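PDB 3ORF: dihydropteridine reductase, which catalyses the NADH- or NADPH-dependent reduction of quinonoid dihydropteridine to tetrahydropteridine, the step that yields the cofactor tetrahydrobiopterin. Local coordinates for residues A[41-46]-A[59-64]; A[76-81]-A[130-135]; A[186-191]-A[221-226]. All blocks are in the same frame, centred on the assembly; numbering follows the deposited sequence.

Contact 1. Residues A[41-46]-A[59-64]; sequences FFKSKS and NADHSF
The ammonium NZ of K43 donates a hydrogen bond of 2.8 Å to the backbone O of N59. This bond ties the end of helix 33-44 to the loop leading into strand 62-65, at the edge of the Rossmann-type fold of a short-chain dehydrogenase. The donor lies in the carbonyl plane of N59 and meets a lone pair, with a C=O...N angle of 143°. K43 gets there by full extension. Its CG is anti to the backbone N (chi1 -171°), and the rest of the chain is extended. The straight chain carries NZ out to the N59 carbonyl. Its CD and CE pass beside the same carbonyl, with CD of K43 3.5 Å from N59 O. D61 brings an opposite charge to the same place. OD1 of D61 stands 4.2 Å from K43 NZ, too far for a salt bridge, so any attraction is probably a modest one. The backbone N of D61 is bonded to T49 OG1 of strand 48-53. On the helix side, S46 with its positive phi is the C-prime residue of a Schellman motif. There S46 N bonds to K43 O at 2.9 Å. Within the helix, S44 OG reaches back to F41 O at 3.0 Å, approaching 21° out of the carbonyl plane.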
loop_
_atom_site.group_PDB
_atom_site.type_symbol
_atom_site.label_atom_id
_atom_site.label_comp_id
_atom_site.label_asym_id
_atom_site.label_seq_id
_atom_site.Cartn_x
_atom_site.Cartn_y
_atom_site.Cartn_z
ATOM N N PHE A 41 1.344 27.570 12.635
ATOM C CA PHE A 41 2.643 28.130 12.338
ATOM C C PHE A 41 2.629 28.883 10.992
ATOM O O PHE A 41 3.205 29.982 10.867
ATOM C CB PHE A 41 3.728 27.022 12.305
ATOM C CG PHE A 41 5.121 27.557 12.248
ATOM C CD1 PHE A 41 5.874 27.716 13.420
ATOM C CD2 PHE A 41 5.679 27.966 11.014
ATOM C CE1 PHE A 41 7.230 28.270 13.348
ATOM C CE2 PHE A 41 7.000 28.494 10.940
ATOM C CZ PHE A 41 7.769 28.651 12.116
ATOM N N PHE A 42 2.001 28.318 9.975
ATOM C CA PHE A 42 1.986 29.079 8.714
ATOM C C PHE A 42 1.250 30.392 8.830
ATOM O O PHE A 42 1.734 31.409 8.346
ATOM C CB PHE A 42 1.526 28.263 7.519
ATOM C CG PHE A 42 2.656 27.434 6.899
ATOM C CD1 PHE A 42 3.281 26.393 7.642
ATOM C CD2 PHE A 42 3.080 27.677 5.605
ATOM C CE1 PHE A 42 4.305 25.616 7.105
ATOM C CE2 PHE A 42 4.125 26.879 5.019
ATOM C CZ PHE A 42 4.768 25.870 5.792
ATOM N N LYS A 43 0.110 30.345 9.516
ATOM C CA LYS A 43 -0.730 31.515 9.779
ATOM C C LYS A 43 0.102 32.605 10.492
ATOM O O LYS A 43 0.076 33.749 10.070
ATOM C CB LYS A 43 -1.996 31.105 10.526
ATOM C CG LYS A 43 -3.051 32.213 10.672
ATOM C CD LYS A 43 -4.256 31.687 11.418
ATOM C CE LYS A 43 -5.201 32.813 11.883
ATOM N NZ LYS A 43 -6.554 32.324 12.327
ATOM N N SER A 44 0.949 32.228 11.458
ATOM C CA SER A 44 1.858 33.205 12.096
ATOM C C SER A 44 2.894 33.871 11.176
ATOM O O SER A 44 3.399 34.935 11.472
ATOM C CB SER A 44 2.527 32.597 13.335
ATOM O OG SER A 44 3.743 31.964 13.022
ATOM N N LYS A 45 3.221 33.253 10.056
ATOM C CA LYS A 45 4.181 33.824 9.100
ATOM C C LYS A 45 3.412 34.502 7.960
ATOM O O LYS A 45 3.947 34.790 6.894
ATOM C CB LYS A 45 5.122 32.703 8.599
ATOM C CG LYS A 45 6.027 32.134 9.720
ATOM C CD LYS A 45 7.211 33.084 10.010
ATOM C CE LYS A 45 8.163 32.474 11.026
ATOM N NZ LYS A 45 7.588 32.536 12.378
ATOM N N SER A 46 2.122 34.730 8.203
ATOM C CA SER A 46 1.242 35.429 7.275
ATOM C C SER A 46 0.938 34.697 5.958
ATOM O O SER A 46 0.668 35.350 4.974
ATOM C CB SER A 46 1.735 36.882 7.027
ATOM O OG SER A 46 1.926 37.572 8.272
ATOM N N ASN A 59 -9.554 27.685 13.169
ATOM C CA ASN A 59 -8.359 28.527 13.160
ATOM C C ASN A 59 -7.807 28.776 11.748
ATOM O O ASN A 59 -7.132 29.755 11.496
ATOM C CB ASN A 59 -7.315 27.919 14.098
ATOM C CG ASN A 59 -6.056 28.784 14.234
ATOM O OD1 ASN A 59 -4.939 28.323 13.955
ATOM N ND2 ASN A 59 -6.233 30.040 14.677
ATOM N N ALA A 60 -8.120 27.908 10.806
ATOM C CA ALA A 60 -7.667 28.116 9.450
ATOM C C ALA A 60 -8.534 29.147 8.733
ATOM O O ALA A 60 -9.731 29.337 9.064
ATOM C CB ALA A 60 -7.680 26.815 8.691
ATOM N N ASP A 61 -7.920 29.768 7.717
ATOM C CA ASP A 61 -8.544 30.827 6.938
ATOM C C ASP A 61 -9.641 30.241 6.073
ATOM O O ASP A 61 -10.682 30.867 5.873
ATOM C CB ASP A 61 -7.485 31.682 6.168
ATOM C CG ASP A 61 -6.507 32.388 7.141
ATOM O OD1 ASP A 61 -6.975 32.980 8.164
ATOM O OD2 ASP A 61 -5.271 32.298 6.951
ATOM N N HIS A 62 -9.419 29.030 5.582
ATOM C CA HIS A 62 -10.496 28.323 4.930
ATOM C C HIS A 62 -10.509 26.897 5.426
ATOM O O HIS A 62 -9.461 26.252 5.480
ATOM C CB HIS A 62 -10.296 28.296 3.431
ATOM C CG HIS A 62 -10.268 29.640 2.775
ATOM N ND1 HIS A 62 -11.396 30.230 2.240
ATOM C CD2 HIS A 62 -9.237 30.475 2.500
ATOM C CE1 HIS A 62 -11.063 31.381 1.684
ATOM N NE2 HIS A 62 -9.756 31.552 1.821
ATOM N N SER A 63 -11.682 26.382 5.760
ATOM C CA SER A 63 -11.746 25.018 6.290
ATOM C C SER A 63 -12.843 24.229 5.583
ATOM O O SER A 63 -13.976 24.714 5.463
ATOM C CB SER A 63 -11.936 25.029 7.827
ATOM O OG SER A 63 -12.314 23.756 8.320
ATOM N N PHE A 64 -12.511 23.016 5.140
ATOM C CA PHE A 64 -13.456 22.163 4.428
ATOM C C PHE A 64 -13.583 20.821 5.121
ATOM O O PHE A 64 -12.617 20.292 5.688
ATOM C CB PHE A 64 -13.058 21.952 2.966
ATOM C CG PHE A 64 -13.068 23.219 2.149
ATOM C CD1 PHE A 64 -11.901 23.973 1.996
ATOM C CD2 PHE A 64 -14.245 23.679 1.566
ATOM C CE1 PHE A 64 -11.890 25.146 1.287
ATOM C CE2 PHE A 64 -14.244 24.872 0.829
ATOM C CZ PHE A 64 -13.064 25.616 0.694
#

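Contact 2. Residues A[76-81]-A[130-135]; sequences SVIEKI and GAKLLN
Apolar contacts carry this helix pair, and L133 stands at their centre. CD1 of L133 lies 3.6 Å from CG2 of I81 and 3.8 Å from CD1 of I78. The other branch, CD2 of L133, sits 4.0 Å from CG2 of I78. The two isoleucines are three residues apart on helix 71-82 and present their branches to one leucine. The I81 side chain crosses that of L133 at about a right angle, whereas I78 meets it more aslant. In both isoleucines CG2 is anti to the backbone N, and in both this methyl touches the facing helix. Cutting L133 back to an alanine here would probably leave the methyls of I78 and I81 without their common partner and open a gap between the helices.

A second kind of contact uses the aliphatic root of a lysine. CB of K132 lies 3.7 Å from CG2 of I78, and the lysine chain crosses the isoleucine at about a right angle. K132 then bends at chi2 (-57°) and again at chi4, and its ammonium end leads away from helix 71-82.

The helices belong to one layer of the alpha-beta-alpha sandwich of the Rossmann fold. K132 packs on S104 of the second subunit, so this helix end reaches the dimer partner.

Backbone bonds shape the turn after L133. L134 N closes on G130 O at 3.0 Å, and L134 is the first residue to leave helical angles. L133 and N135 both pair by backbone bonds with V88 of strand 88-93.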
loop_
_atom_site.group_PDB
_atom_site.type_symbol
_atom_site.label_atom_id
_atom_site.label_comp_id
_atom_site.label_asym_id
_atom_site.label_seq_id
_atom_site.Cartn_x
_atom_site.Cartn_y
_atom_site.Cartn_z
ATOM N N SER A 76 -15.285 16.853 -4.959
ATOM C CA SER A 76 -16.095 18.047 -4.588
ATOM C C SER A 76 -15.296 19.110 -3.927
ATOM O O SER A 76 -15.428 20.277 -4.269
ATOM C CB SER A 76 -17.274 17.702 -3.672
ATOM O OG SER A 76 -18.045 16.738 -4.355
ATOM N N VAL A 77 -14.447 18.696 -2.980
ATOM C CA VAL A 77 -13.662 19.635 -2.238
ATOM C C VAL A 77 -12.635 20.317 -3.177
ATOM O O VAL A 77 -12.419 21.559 -3.094
ATOM C CB VAL A 77 -13.069 18.961 -0.939
ATOM C CG1 VAL A 77 -11.784 18.203 -1.253
ATOM C CG2 VAL A 77 -12.793 19.971 0.045
ATOM N N ILE A 78 -12.058 19.552 -4.112
ATOM C CA ILE A 78 -11.203 20.174 -5.148
ATOM C C ILE A 78 -12.070 21.087 -5.990
ATOM O O ILE A 78 -11.697 22.244 -6.224
ATOM C CB ILE A 78 -10.581 19.199 -6.144
ATOM C CG1 ILE A 78 -9.692 18.176 -5.456
ATOM C CG2 ILE A 78 -9.752 19.959 -7.180
ATOM C CD1 ILE A 78 -8.705 18.807 -4.523
ATOM N N GLU A 79 -13.230 20.581 -6.423
ATOM C CA GLU A 79 -14.136 21.434 -7.230
ATOM C C GLU A 79 -14.531 22.726 -6.487
ATOM O O GLU A 79 -14.546 23.773 -7.094
ATOM C CB GLU A 79 -15.313 20.613 -7.824
ATOM C CG GLU A 79 -14.796 19.465 -8.804
ATOM C CD GLU A 79 -15.876 18.545 -9.409
ATOM O OE1 GLU A 79 -16.891 18.167 -8.746
ATOM O OE2 GLU A 79 -15.679 18.202 -10.589
ATOM N N LYS A 80 -14.726 22.642 -5.157
ATOM C CA LYS A 80 -15.027 23.804 -4.312
ATOM C C LYS A 80 -13.886 24.775 -4.221
ATOM O O LYS A 80 -14.093 25.967 -4.343
ATOM C CB LYS A 80 -15.406 23.404 -2.887
ATOM C CG LYS A 80 -16.811 22.904 -2.666
ATOM C CD LYS A 80 -16.953 22.449 -1.206
ATOM C CE LYS A 80 -18.230 21.635 -0.982
ATOM N NZ LYS A 80 -18.221 21.013 0.377
ATOM N N ILE A 81 -12.682 24.281 -3.973
ATOM C CA ILE A 81 -11.519 25.141 -3.763
ATOM C C ILE A 81 -11.099 25.841 -5.072
ATOM O O ILE A 81 -10.591 26.991 -5.091
ATOM C CB ILE A 81 -10.341 24.291 -3.255
ATOM C CG1 ILE A 81 -10.607 23.801 -1.817
ATOM C CG2 ILE A 81 -9.054 25.076 -3.350
ATOM C CD1 ILE A 81 -9.610 22.838 -1.290
ATOM N N GLY A 130 -2.991 17.625 -5.155
ATOM C CA GLY A 130 -1.791 18.255 -5.669
ATOM C C GLY A 130 -1.762 18.406 -7.179
ATOM O O GLY A 130 -1.520 19.504 -7.733
ATOM N N ALA A 131 -1.978 17.324 -7.903
ATOM C CA ALA A 131 -2.095 17.480 -9.359
ATOM C C ALA A 131 -3.064 18.622 -9.749
ATOM O O ALA A 131 -2.787 19.394 -10.673
ATOM C CB ALA A 131 -2.540 16.198 -9.995
ATOM N N LYS A 132 -4.189 18.755 -9.043
ATOM C CA LYS A 132 -5.184 19.785 -9.470
ATOM C C LYS A 132 -4.904 21.197 -8.952
ATOM O O LYS A 132 -5.173 22.152 -9.663
ATOM C CB LYS A 132 -6.653 19.392 -9.153
ATOM C CG LYS A 132 -7.255 18.244 -10.013
ATOM C CD LYS A 132 -7.233 18.487 -11.532
ATOM C CE LYS A 132 -8.139 17.495 -12.305
ATOM N NZ LYS A 132 -7.493 16.775 -13.440
ATOM N N LEU A 133 -4.360 21.337 -7.737
ATOM C CA LEU A 133 -4.304 22.651 -7.085
ATOM C C LEU A 133 -2.891 23.208 -6.855
ATOM O O LEU A 133 -2.740 24.400 -6.430
ATOM C CB LEU A 133 -5.002 22.599 -5.728
ATOM C CG LEU A 133 -6.491 22.217 -5.648
ATOM C CD1 LEU A 133 -7.052 22.231 -4.199
ATOM C CD2 LEU A 133 -7.379 23.092 -6.575
ATOM N N LEU A 134 -1.855 22.392 -7.087
ATOM C CA LEU A 134 -0.526 22.855 -6.750
ATOM C C LEU A 134 -0.043 23.834 -7.822
ATOM O O LEU A 134 -0.324 23.651 -9.003
ATOM C CB LEU A 134 0.425 21.672 -6.607
ATOM C CG LEU A 134 1.682 21.942 -5.789
ATOM C CD1 LEU A 134 1.288 22.247 -4.330
ATOM C CD2 LEU A 134 2.729 20.778 -5.920
ATOM N N ASN A 135 0.605 24.917 -7.401
ATOM C CA ASN A 135 1.240 25.850 -8.337
ATOM C C ASN A 135 2.550 25.236 -8.812
ATOM O O ASN A 135 3.209 24.403 -8.093
ATOM C CB ASN A 135 1.609 27.113 -7.618
ATOM C CG ASN A 135 0.460 28.129 -7.544
ATOM O OD1 ASN A 135 -0.364 28.229 -8.445
ATOM N ND2 ASN A 135 0.390 28.840 -6.423
#

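Contact 3. Residues A[186-191]-A[221-226]; sequences LGILPV and FEWSTN. With NAD (nicotinamide-adenine-dinucleotide), chain E.
CD1 of L186 rests over one face of the W223 indole, while CG2 of I188 meets the ring at its edge, near the ring plane. The leucine contact is a CH-pi interaction. CD1 of L186 is 3.8 Å from the centroid of the six-membered ring of W223 and 19° off the ring normal. It is displaced toward the rim, and CE3 of W223 is the ring atom nearest to L186 CD1, at 3.6 Å. L186 and W223 approach from opposite directions, the leucine from the strand and the indole from the helix. I188 comes in aslant. CG2 of I188 is 3.7 Å from CZ3 of W223 and almost as near to CH2. The torsion of I188 explains this: CG1 stands between the backbone N and the carbonyl carbon (chi1 53°), leaving CG2 anti to the carbonyl carbon and at the indole. The benzo part of the ring is thus touched on a face and at an edge by residues two apart on one strand. Contact over the face should limit tilting of the indole.

The strand continues to the nicotinamide end of the bound NAD. There the ring of P190 packs against the nicotinamide, with P190 CG 3.6 Å from NAD C4N.

Strand 184-190 lies in the sheet of the Rossmann fold, between strands 138-143 and 236-242. L186 and I188 pair by backbone bonds with strand 138-143, and G187 with V237 of strand 236-242. Helix 213-225 covers this part of the sheet. W223 also touches L139 of strand 138-143, and F221 meets F42 of helix 33-44 edge-to-face.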
loop_
_atom_site.group_PDB
_atom_site.type_symbol
_atom_site.label_atom_id
_atom_site.label_comp_id
_atom_site.label_asym_id
_atom_site.label_seq_id
_atom_site.Cartn_x
_atom_site.Cartn_y
_atom_site.Cartn_z
ATOM N N LEU A 186 8.079 15.207 -1.382
ATOM C CA LEU A 186 8.856 14.700 -0.240
ATOM C C LEU A 186 7.959 13.887 0.703
ATOM O O LEU A 186 6.734 14.066 0.762
ATOM C CB LEU A 186 9.440 15.885 0.583
ATOM C CG LEU A 186 10.372 16.780 -0.229
ATOM C CD1 LEU A 186 10.782 17.953 0.566
ATOM C CD2 LEU A 186 11.576 15.956 -0.785
ATOM N N GLY A 187 8.585 13.009 1.470
ATOM C CA GLY A 187 7.941 12.336 2.544
ATOM C C GLY A 187 8.663 12.811 3.787
ATOM O O GLY A 187 9.899 12.975 3.754
ATOM N N ILE A 188 7.925 13.051 4.884
ATOM C CA ILE A 188 8.578 13.271 6.189
ATOM C C ILE A 188 8.249 12.058 6.991
ATOM O O ILE A 188 7.098 11.581 6.958
ATOM C CB ILE A 188 8.115 14.565 6.910
ATOM C CG1 ILE A 188 6.608 14.603 7.027
ATOM C CG2 ILE A 188 8.708 15.809 6.211
ATOM C CD1 ILE A 188 6.091 15.880 7.636
ATOM N N LEU A 189 9.282 11.488 7.628
ATOM C CA LEU A 189 9.200 10.151 8.195
ATOM C C LEU A 189 9.671 10.287 9.649
ATOM O O LEU A 189 10.831 10.097 9.952
ATOM C CB LEU A 189 10.099 9.118 7.436
ATOM C CG LEU A 189 9.580 8.238 6.281
ATOM C CD1 LEU A 189 9.126 9.142 5.141
ATOM C CD2 LEU A 189 10.725 7.337 5.841
ATOM N N PRO A 190 8.742 10.580 10.547
ATOM C CA PRO A 190 9.128 10.708 11.966
ATOM C C PRO A 190 9.430 9.351 12.633
ATOM O O PRO A 190 8.785 8.334 12.281
ATOM C CB PRO A 190 7.903 11.381 12.625
ATOM C CG PRO A 190 6.714 11.191 11.621
ATOM C CD PRO A 190 7.297 10.681 10.282
ATOM N N VAL A 191 10.482 9.324 13.476
ATOM C CA VAL A 191 10.682 8.248 14.450
ATOM C C VAL A 191 9.576 8.382 15.540
ATOM O O VAL A 191 8.735 7.500 15.688
ATOM C CB VAL A 191 12.114 8.299 14.987
ATOM C CG1 VAL A 191 12.373 7.198 16.065
ATOM C CG2 VAL A 191 13.045 8.094 13.796
ATOM N N PHE A 221 8.152 25.078 6.640
ATOM C CA PHE A 221 8.242 26.479 6.307
ATOM C C PHE A 221 9.554 26.839 5.631
ATOM O O PHE A 221 9.529 27.533 4.634
ATOM C CB PHE A 221 8.023 27.382 7.516
ATOM C CG PHE A 221 7.890 28.853 7.119
ATOM C CD1 PHE A 221 6.755 29.297 6.475
ATOM C CD2 PHE A 221 8.894 29.766 7.440
ATOM C CE1 PHE A 221 6.632 30.691 6.126
ATOM C CE2 PHE A 221 8.796 31.137 7.123
ATOM C CZ PHE A 221 7.680 31.605 6.453
ATOM N N GLU A 222 10.685 26.376 6.164
ATOM C CA GLU A 222 11.994 26.544 5.498
ATOM C C GLU A 222 11.987 25.988 4.059
ATOM O O GLU A 222 12.463 26.657 3.145
ATOM C CB GLU A 222 13.146 25.975 6.369
ATOM C CG GLU A 222 14.555 25.872 5.715
ATOM C CD GLU A 222 15.598 25.006 6.536
ATOM O OE1 GLU A 222 15.223 24.145 7.390
ATOM O OE2 GLU A 222 16.823 25.172 6.285
ATOM N N TRP A 223 11.424 24.804 3.835
ATOM C CA TRP A 223 11.378 24.280 2.483
ATOM C C TRP A 223 10.419 25.078 1.596
ATOM O O TRP A 223 10.635 25.169 0.428
ATOM C CB TRP A 223 10.954 22.807 2.439
ATOM C CG TRP A 223 11.921 21.766 3.043
ATOM C CD1 TRP A 223 13.275 21.841 3.191
ATOM C CD2 TRP A 223 11.533 20.479 3.568
ATOM N NE1 TRP A 223 13.757 20.673 3.784
ATOM C CE2 TRP A 223 12.709 19.824 4.001
ATOM C CE3 TRP A 223 10.297 19.805 3.671
ATOM C CZ2 TRP A 223 12.683 18.563 4.580
ATOM C CZ3 TRP A 223 10.278 18.514 4.244
ATOM C CH2 TRP A 223 11.454 17.926 4.696
ATOM N N SER A 224 9.337 25.598 2.171
ATOM C CA SER A 224 8.337 26.410 1.432
ATOM C C SER A 224 8.837 27.775 0.902
ATOM O O SER A 224 8.332 28.238 -0.109
ATOM C CB SER A 224 7.146 26.668 2.321
ATOM O OG SER A 224 6.578 25.412 2.573
ATOM N N THR A 225 9.835 28.354 1.570
ATOM C CA THR A 225 10.303 29.710 1.314
ATOM C C THR A 225 11.730 29.766 0.771
ATOM O O THR A 225 12.105 30.763 0.196
ATOM C CB THR A 225 10.248 30.550 2.576
ATOM O OG1 THR A 225 10.925 29.860 3.624
ATOM C CG2 THR A 225 8.815 30.776 3.010
ATOM N N ASN A 226 12.500 28.691 0.925
ATOM C CA ASN A 226 13.881 28.606 0.449
ATOM C C ASN A 226 14.091 27.325 -0.376
ATOM O O ASN A 226 14.547 26.249 0.091
ATOM C CB ASN A 226 14.814 28.682 1.636
ATOM C CG ASN A 226 16.265 28.529 1.256
ATOM O OD1 ASN A 226 16.630 28.524 0.079
ATOM N ND2 ASN A 226 17.122 28.401 2.279
HETATM P PA NAD E . -4.241 12.826 14.579
HETATM O O1A NAD E . -5.070 11.609 14.775
HETATM O O2A NAD E . -4.313 13.964 15.536
HETATM O O5B NAD E . -4.749 13.502 13.171
HETATM C C5B NAD E . -4.950 12.892 11.949
HETATM C C4B NAD E . -6.016 13.736 11.227
HETATM O O4B NAD E . -6.260 13.071 9.954
HETATM C C3B NAD E . -7.358 13.648 12.003
HETATM O O3B NAD E . -7.981 14.910 11.965
HETATM C C2B NAD E . -8.243 12.777 11.134
HETATM O O2B NAD E . -9.615 13.203 11.192
HETATM C C1B NAD E . -7.669 13.085 9.736
HETATM N N9A NAD E . -7.873 12.013 8.723
HETATM C C8A NAD E . -7.781 10.680 8.970
HETATM N N7A NAD E . -7.969 10.053 7.798
HETATM C C5A NAD E . -8.217 10.974 6.816
HETATM C C6A NAD E . -8.492 10.919 5.414
HETATM N N6A NAD E . -8.646 9.736 4.770
HETATM N N1A NAD E . -8.658 12.079 4.715
HETATM C C2A NAD E . -8.586 13.246 5.341
HETATM N N3A NAD E . -8.326 13.322 6.663
HETATM C C4A NAD E . -8.165 12.220 7.428
HETATM O O3 NAD E . -2.781 12.285 14.341
HETATM P PN NAD E . -1.427 13.003 14.450
HETATM O O1N NAD E . -0.910 12.559 15.784
HETATM O O2N NAD E . -1.474 14.456 14.002
HETATM O O5D NAD E . -0.495 12.256 13.352
HETATM C C5D NAD E . -0.246 12.800 12.049
HETATM C C4D NAD E . 0.484 11.767 11.167
HETATM O O4D NAD E . 1.560 11.152 11.923
HETATM C C3D NAD E . -0.350 10.594 10.639
HETATM O O3D NAD E . -0.116 10.549 9.187
HETATM C C2D NAD E . 0.261 9.352 11.304
HETATM O O2D NAD E . 0.081 8.259 10.390
HETATM C C1D NAD E . 1.727 9.839 11.303
HETATM N N1N NAD E . 3.011 9.189 11.831
HETATM C C2N NAD E . 3.461 9.225 13.225
HETATM C C3N NAD E . 4.707 8.580 13.543
HETATM C C7N NAD E . 5.325 8.545 14.968
HETATM O O7N NAD E . 5.805 7.482 15.406
HETATM N N7N NAD E . 5.349 9.738 15.599
HETATM C C4N NAD E . 5.476 7.962 12.526
HETATM C C5N NAD E . 5.043 7.968 11.195
HETATM C C6N NAD E . 3.838 8.567 10.862
#

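In the fold
The three contacts follow one another along the chain, each closing before the next opens. Contact 1 and contact 2 have centres about 17 Å apart and touch where F64 of strand 62-65 packs on V77 and I81 of helix 71-82. Contact 1 and contact 3 have centres about 18 Å apart and meet where helices 33-44 and 213-225 pack together. Contacts 2 and 3 do not touch; their nearest atoms are about 9 Å apart. Contact 1 joins a helix to the loop before edge strand 62-65, contact 2 joins two helices, and contact 3 joins a helix to strand 184-190 of the same mixed Rossmann sheet. Only contact 3 reaches the bound NAD directly.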